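Local coordinates for protein sialyltransferase 0160 (Photobacterium damselae, PDB 4R84) that probably transfers sialic acid from a CMP-activated donor to an acceptor sugar, using a GT-B glycosyltransferase fold that binds a fluorinated CMP-sialic acid analogue, at residues K30-S35 against H105-N110; S55-H60 against F96-I101. All blocks are in the same frame, centred on the assembly; numbering follows the deposited sequence.

The modelled chain starts at Lys30, and its first strand, 31-41, is laid parallel to strand 106-125 in contact 1, which closes a helix-free loop of about 70 residues. Nested inside that loop, contact 2 joins residues 55-60, a loop and the first two residues of strand 59-66, to the end of strand 92-101. Strands 92-101 and 106-125 follow each other in the chain and run antiparallel, so the two contacts, with centres about 9 Å apart, belong to one sheet. Phe98 and Gly100 of contact 2 meet Thr109 and Tyr107 of contact 1 through probable backbone hydrogen bonds. The two contacts join strands 31-41, 59-66, 92-101 and 106-125 in the N-terminal beta domain.

Contact 1 of 2, residues K30-S35 against H105-N110; sequences KETVSS and HRYITN
His105 NE2 meets Thr32 OG1 at the ring edge, near its plane, 2.7 Å away in a hydrogen bond whose proton may sit on the hydroxyl or on the imidazole. Lys30 lies over one face of the same imidazole: its CB sits 3.7 Å from the ring centroid and only 5° off the normal, a CH-pi contact. Tyr107 CZ covers the opposite face, so the histidine is sandwiched as well as held at its edge. With OG1 anti to its carbonyl carbon (chi1 -66°), Thr32 directs the hydroxyl to the imidazole. On the face of the sheet that carries Glu31, Val33 and Ser35, Glu31 and Arg106 run side by side and end in a salt bridge; OE2 to NH1 is short, 2.5 Å, and its exact value doubtful. The carboxylate reaches the guanidinium edge, with the two planes 53° apart, while Ile108 CD1 lies against a guanidinium face. Further along, Val33 CG2 packs on Ile108 CB at 4.2 Å.

Between this face and that of Thr32 and Tyr107, five backbone hydrogen bonds set the parallel register Glu31-Arg106 to Ser35-Asn110. Thr32 N gives to Arg106 O (2.8 Å), and Thr32 O accepts from Ile108 N (2.9 Å). Ser34 repeats the pattern with Ile108 O and Asn110 N.

Asn110 OD1 accepts a hydrogen bond from Thr97 OG1, and Thr109 OG1 bonds to Ile51 N. In this surface part of the N-terminal, PKD-like beta domain, strand 106-125 is thus flanked by the first modelled strand, parallel 31-41, and by antiparallel strand 92-101, whose Thr97 and Lys99 touch Ile108.

Contact 2 of 2, residues S55-H60 against F96-I101; sequences SSFLSH and FTFKGI
Phe57 has CG anti to its carbonyl carbon (chi1 -56°) and Phe98 has CG anti to its backbone N (chi1 174°), which brings the two rings together from opposite directions. They form a T-shaped (edge-to-face) pair: the edge of Phe98 points at a face of Phe57, with centroids 5.2 Å apart and planes at 61°. Phe98 CZ leads, 3.7 Å from Phe57 CE1, offset toward the rim of that ring. The same CZ touches His60 CB at 3.6 Å, so the end of Phe98 is wedged between two side chains of the other segment. Phe57 CD2 rests 3.5 Å from Gly100 CA, where the absence of a side chain lets the ring close on the strand.

A classic beta bulge sets two residues, Leu58 and Ser59, opposite the single Ile101. Ile101 O receives weak hydrogen bonds from both Leu58 N and Ser59 N, whereas Ile101 N gives a stronger, nearly straight one to Ser59 O (2.9 Å). Ser59 OG lies 3.8 Å from Ile101 CB, on the face opposite His60.

Bulge and aromatic cluster thus mark where strand 59-66 begins in the PKD-like domain, remote from the chain's centre. Strand 92-101 continues this antiparallel pairing with strand 59-66, and Phe98 also meets the Trp62 ring there. Strand 106-125 pairs along its other edge.

Contact 1 of 2, residues K30-S35 against H105-N110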
loop_
_atom_site.group_PDB
_atom_site.type_symbol
_atom_site.label_atom_id
_atom_site.label_comp_id
_atom_site.label_asym_id
_atom_site.label_seq_id
_atom_site.Cartn_x
_atom_site.Cartn_y
_atom_site.Cartn_z
ATOM N N LYS A 30 -30.955 -33.866 21.985
ATOM C CA LYS A 30 -30.055 -33.178 21.073
ATOM C C LYS A 30 -29.121 -32.258 21.841
ATOM O O LYS A 30 -29.502 -31.686 22.857
ATOM C CB LYS A 30 -30.835 -32.354 20.055
ATOM C CG LYS A 30 -31.728 -33.107 19.102
ATOM C CD LYS A 30 -32.241 -32.161 18.014
ATOM C CE LYS A 30 -33.110 -32.893 16.992
ATOM N NZ LYS A 30 -34.514 -33.014 17.504
ATOM N N GLU A 31 -27.889 -32.128 21.372
ATOM C CA GLU A 31 -26.953 -31.192 21.979
ATOM C C GLU A 31 -26.339 -30.302 20.913
ATOM O O GLU A 31 -25.911 -30.788 19.864
ATOM C CB GLU A 31 -25.834 -31.903 22.746
ATOM C CG GLU A 31 -24.913 -30.906 23.476
ATOM C CD GLU A 31 -23.753 -31.562 24.209
ATOM O OE1 GLU A 31 -22.678 -31.734 23.596
ATOM O OE2 GLU A 31 -23.910 -31.891 25.404
ATOM N N THR A 32 -26.312 -28.997 21.179
ATOM C CA THR A 32 -25.653 -28.066 20.278
ATOM C C THR A 32 -24.628 -27.281 21.086
ATOM O O THR A 32 -24.943 -26.749 22.144
ATOM C CB THR A 32 -26.647 -27.100 19.605
ATOM O OG1 THR A 32 -27.519 -27.833 18.741
ATOM C CG2 THR A 32 -25.911 -26.035 18.790
ATOM N N VAL A 33 -23.396 -27.235 20.595
ATOM C CA VAL A 33 -22.356 -26.429 21.222
ATOM C C VAL A 33 -21.783 -25.442 20.230
ATOM O O VAL A 33 -21.189 -25.833 19.218
ATOM C CB VAL A 33 -21.207 -27.294 21.778
ATOM C CG1 VAL A 33 -20.117 -26.409 22.370
ATOM C CG2 VAL A 33 -21.730 -28.279 22.807
ATOM N N SER A 34 -21.913 -24.161 20.543
ATOM C CA SER A 34 -21.408 -23.128 19.658
ATOM C C SER A 34 -20.279 -22.365 20.330
ATOM O O SER A 34 -20.363 -22.035 21.513
ATOM C CB SER A 34 -22.529 -22.168 19.260
ATOM O OG SER A 34 -23.460 -22.806 18.408
ATOM N N SER A 35 -19.248 -22.031 19.559
ATOM C CA SER A 35 -18.109 -21.328 20.139
ATOM C C SER A 35 -17.694 -20.172 19.263
ATOM O O SER A 35 -17.735 -20.266 18.039
ATOM C CB SER A 35 -16.917 -22.277 20.324
ATOM O OG SER A 35 -17.216 -23.347 21.215
ATOM N N HIS A 105 -33.664 -30.436 23.783
ATOM C CA HIS A 105 -32.447 -29.860 23.229
ATOM C C HIS A 105 -31.647 -29.069 24.257
ATOM O O HIS A 105 -32.193 -28.283 25.026
ATOM C CB HIS A 105 -32.800 -28.964 22.043
ATOM C CG HIS A 105 -31.692 -28.803 21.050
ATOM N ND1 HIS A 105 -31.915 -28.669 19.695
ATOM C CD2 HIS A 105 -30.350 -28.729 21.219
ATOM C CE1 HIS A 105 -30.757 -28.534 19.072
ATOM N NE2 HIS A 105 -29.792 -28.565 19.974
ATOM N N ARG A 106 -30.337 -29.283 24.250
ATOM C CA ARG A 106 -29.443 -28.561 25.125
ATOM C C ARG A 106 -28.526 -27.656 24.283
ATOM O O ARG A 106 -27.929 -28.102 23.293
ATOM C CB ARG A 106 -28.660 -29.549 25.975
ATOM C CG ARG A 106 -27.658 -28.921 26.937
ATOM C CD ARG A 106 -27.175 -30.018 27.934
ATOM N NE ARG A 106 -26.057 -29.519 28.762
ATOM C CZ ARG A 106 -24.789 -29.851 28.560
ATOM N NH1 ARG A 106 -24.496 -30.616 27.512
ATOM N NH2 ARG A 106 -23.843 -29.396 29.359
ATOM N N TYR A 107 -28.458 -26.381 24.660
ATOM C CA TYR A 107 -27.712 -25.383 23.918
ATOM C C TYR A 107 -26.610 -24.866 24.807
ATOM O O TYR A 107 -26.852 -24.403 25.918
ATOM C CB TYR A 107 -28.624 -24.241 23.483
ATOM C CG TYR A 107 -29.716 -24.669 22.544
ATOM C CD1 TYR A 107 -30.943 -25.107 23.031
ATOM C CD2 TYR A 107 -29.527 -24.638 21.172
ATOM C CE1 TYR A 107 -31.946 -25.506 22.174
ATOM C CE2 TYR A 107 -30.517 -25.034 20.307
ATOM C CZ TYR A 107 -31.727 -25.470 20.811
ATOM O OH TYR A 107 -32.723 -25.860 19.949
ATOM N N ILE A 108 -25.392 -24.909 24.289
ATOM C CA ILE A 108 -24.267 -24.316 24.980
ATOM C C ILE A 108 -23.586 -23.334 24.044
ATOM O O ILE A 108 -23.379 -23.633 22.866
ATOM C CB ILE A 108 -23.264 -25.379 25.467
ATOM C CG1 ILE A 108 -23.905 -26.274 26.533
ATOM C CG2 ILE A 108 -22.018 -24.712 26.025
ATOM C CD1 ILE A 108 -22.973 -27.340 27.044
ATOM N N THR A 109 -23.329 -22.136 24.555
ATOM C CA THR A 109 -22.537 -21.147 23.839
ATOM C C THR A 109 -21.312 -20.790 24.663
ATOM O O THR A 109 -21.430 -20.406 25.835
ATOM C CB THR A 109 -23.340 -19.857 23.547
ATOM O OG1 THR A 109 -24.278 -20.094 22.489
ATOM C CG2 THR A 109 -22.405 -18.704 23.150
ATOM N N ASN A 110 -20.136 -20.904 24.048
ATOM C CA ASN A 110 -18.904 -20.502 24.695
ATOM C C ASN A 110 -18.312 -19.306 23.957
ATOM O O ASN A 110 -18.008 -19.393 22.783
ATOM C CB ASN A 110 -17.904 -21.656 24.733
ATOM C CG ASN A 110 -18.459 -22.890 25.420
ATOM O OD1 ASN A 110 -18.956 -22.818 26.543
ATOM N ND2 ASN A 110 -18.386 -24.027 24.738
#

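Contact 2 of 2, residues S55-H60 against F96-I101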
loop_
_atom_site.group_PDB
_atom_site.type_symbol
_atom_site.label_atom_id
_atom_site.label_comp_id
_atom_site.label_asym_id
_atom_site.label_seq_id
_atom_site.Cartn_x
_atom_site.Cartn_y
_atom_site.Cartn_z
ATOM N N SER A 55 -35.224 -18.378 21.412
ATOM C CA SER A 55 -35.365 -17.196 22.254
ATOM C C SER A 55 -35.825 -17.541 23.665
ATOM O O SER A 55 -35.755 -16.702 24.561
ATOM C CB SER A 55 -36.346 -16.203 21.628
ATOM O OG SER A 55 -37.585 -16.820 21.316
ATOM N N SER A 56 -36.276 -18.779 23.869
ATOM C CA SER A 56 -36.835 -19.184 25.159
ATOM C C SER A 56 -36.372 -20.571 25.605
ATOM O O SER A 56 -36.188 -21.469 24.782
ATOM C CB SER A 56 -38.364 -19.157 25.093
ATOM O OG SER A 56 -38.839 -17.861 24.767
ATOM N N PHE A 57 -36.213 -20.744 26.916
ATOM C CA PHE A 57 -35.713 -21.995 27.482
ATOM C C PHE A 57 -36.489 -22.418 28.721
ATOM O O PHE A 57 -37.065 -21.584 29.411
ATOM C CB PHE A 57 -34.235 -21.864 27.859
ATOM C CG PHE A 57 -33.353 -21.442 26.723
ATOM C CD1 PHE A 57 -33.179 -20.098 26.437
ATOM C CD2 PHE A 57 -32.690 -22.383 25.951
ATOM C CE1 PHE A 57 -32.374 -19.694 25.397
ATOM C CE2 PHE A 57 -31.871 -21.986 24.906
ATOM C CZ PHE A 57 -31.714 -20.645 24.627
ATOM N N LEU A 58 -36.495 -23.716 29.001
ATOM C CA LEU A 58 -37.032 -24.209 30.259
ATOM C C LEU A 58 -36.166 -23.711 31.413
ATOM O O LEU A 58 -36.671 -23.303 32.456
ATOM C CB LEU A 58 -37.111 -25.738 30.260
ATOM C CG LEU A 58 -38.128 -26.360 29.303
ATOM C CD1 LEU A 58 -37.949 -27.860 29.246
ATOM C CD2 LEU A 58 -39.546 -26.013 29.749
ATOM N N SER A 59 -34.853 -23.772 31.221
ATOM C CA SER A 59 -33.906 -23.208 32.174
ATOM C C SER A 59 -32.682 -22.679 31.427
ATOM O O SER A 59 -32.395 -23.116 30.318
ATOM C CB SER A 59 -33.502 -24.253 33.214
ATOM O OG SER A 59 -32.850 -25.349 32.599
ATOM N N HIS A 60 -31.974 -21.734 32.030
ATOM C CA HIS A 60 -30.827 -21.115 31.354
ATOM C C HIS A 60 -29.921 -20.408 32.350
ATOM O O HIS A 60 -30.358 -20.020 33.434
ATOM C CB HIS A 60 -31.315 -20.145 30.276
ATOM C CG HIS A 60 -32.246 -19.085 30.785
ATOM N ND1 HIS A 60 -31.806 -17.931 31.398
ATOM C CD2 HIS A 60 -33.600 -19.012 30.776
ATOM C CE1 HIS A 60 -32.847 -17.191 31.739
ATOM N NE2 HIS A 60 -33.948 -17.825 31.375
ATOM N N PHE A 96 -16.978 -16.771 28.783
ATOM C CA PHE A 96 -18.366 -16.886 29.289
ATOM C C PHE A 96 -19.050 -18.089 28.657
ATOM O O PHE A 96 -18.847 -18.379 27.479
ATOM C CB PHE A 96 -19.164 -15.613 29.008
ATOM C CG PHE A 96 -18.532 -14.380 29.581
ATOM C CD1 PHE A 96 -18.770 -14.008 30.892
ATOM C CD2 PHE A 96 -17.651 -13.622 28.821
ATOM C CE1 PHE A 96 -18.175 -12.867 31.426
ATOM C CE2 PHE A 96 -17.060 -12.492 29.348
ATOM C CZ PHE A 96 -17.319 -12.112 30.651
ATOM N N THR A 97 -19.831 -18.812 29.458
ATOM C CA THR A 97 -20.569 -19.962 28.948
ATOM C C THR A 97 -22.064 -19.814 29.227
ATOM O O THR A 97 -22.488 -19.566 30.371
ATOM C CB THR A 97 -20.047 -21.276 29.558
ATOM O OG1 THR A 97 -18.741 -21.547 29.046
ATOM C CG2 THR A 97 -20.960 -22.444 29.211
ATOM N N PHE A 98 -22.862 -19.920 28.168
ATOM C CA PHE A 98 -24.310 -19.945 28.324
ATOM C C PHE A 98 -24.786 -21.380 28.194
ATOM O O PHE A 98 -24.355 -22.107 27.298
ATOM C CB PHE A 98 -25.002 -19.064 27.282
ATOM C CG PHE A 98 -26.503 -19.164 27.310
ATOM C CD1 PHE A 98 -27.240 -18.350 28.151
ATOM C CD2 PHE A 98 -27.173 -20.083 26.505
ATOM C CE1 PHE A 98 -28.633 -18.441 28.192
ATOM C CE2 PHE A 98 -28.559 -20.182 26.539
ATOM C CZ PHE A 98 -29.288 -19.357 27.379
ATOM N N LYS A 99 -25.675 -21.786 29.089
ATOM C CA LYS A 99 -26.311 -23.094 29.001
ATOM C C LYS A 99 -27.816 -22.908 28.994
ATOM O O LYS A 99 -28.363 -22.255 29.874
ATOM C CB LYS A 99 -25.901 -23.996 30.170
ATOM C CG LYS A 99 -24.449 -24.431 30.138
ATOM C CD LYS A 99 -24.043 -25.147 31.417
ATOM C CE LYS A 99 -22.563 -25.500 31.390
ATOM N NZ LYS A 99 -22.091 -26.026 32.699
ATOM N N GLY A 100 -28.480 -23.467 27.990
ATOM C CA GLY A 100 -29.925 -23.373 27.912
ATOM C C GLY A 100 -30.501 -24.736 27.593
ATOM O O GLY A 100 -30.029 -25.440 26.699
ATOM N N ILE A 101 -31.558 -25.099 28.308
ATOM C CA ILE A 101 -32.161 -26.404 28.126
ATOM C C ILE A 101 -33.616 -26.238 27.749
ATOM O O ILE A 101 -34.342 -25.477 28.381
ATOM C CB ILE A 101 -32.033 -27.253 29.405
ATOM C CG1 ILE A 101 -30.557 -27.418 29.780
ATOM C CG2 ILE A 101 -32.682 -28.607 29.217
ATOM C CD1 ILE A 101 -30.336 -27.982 31.168
#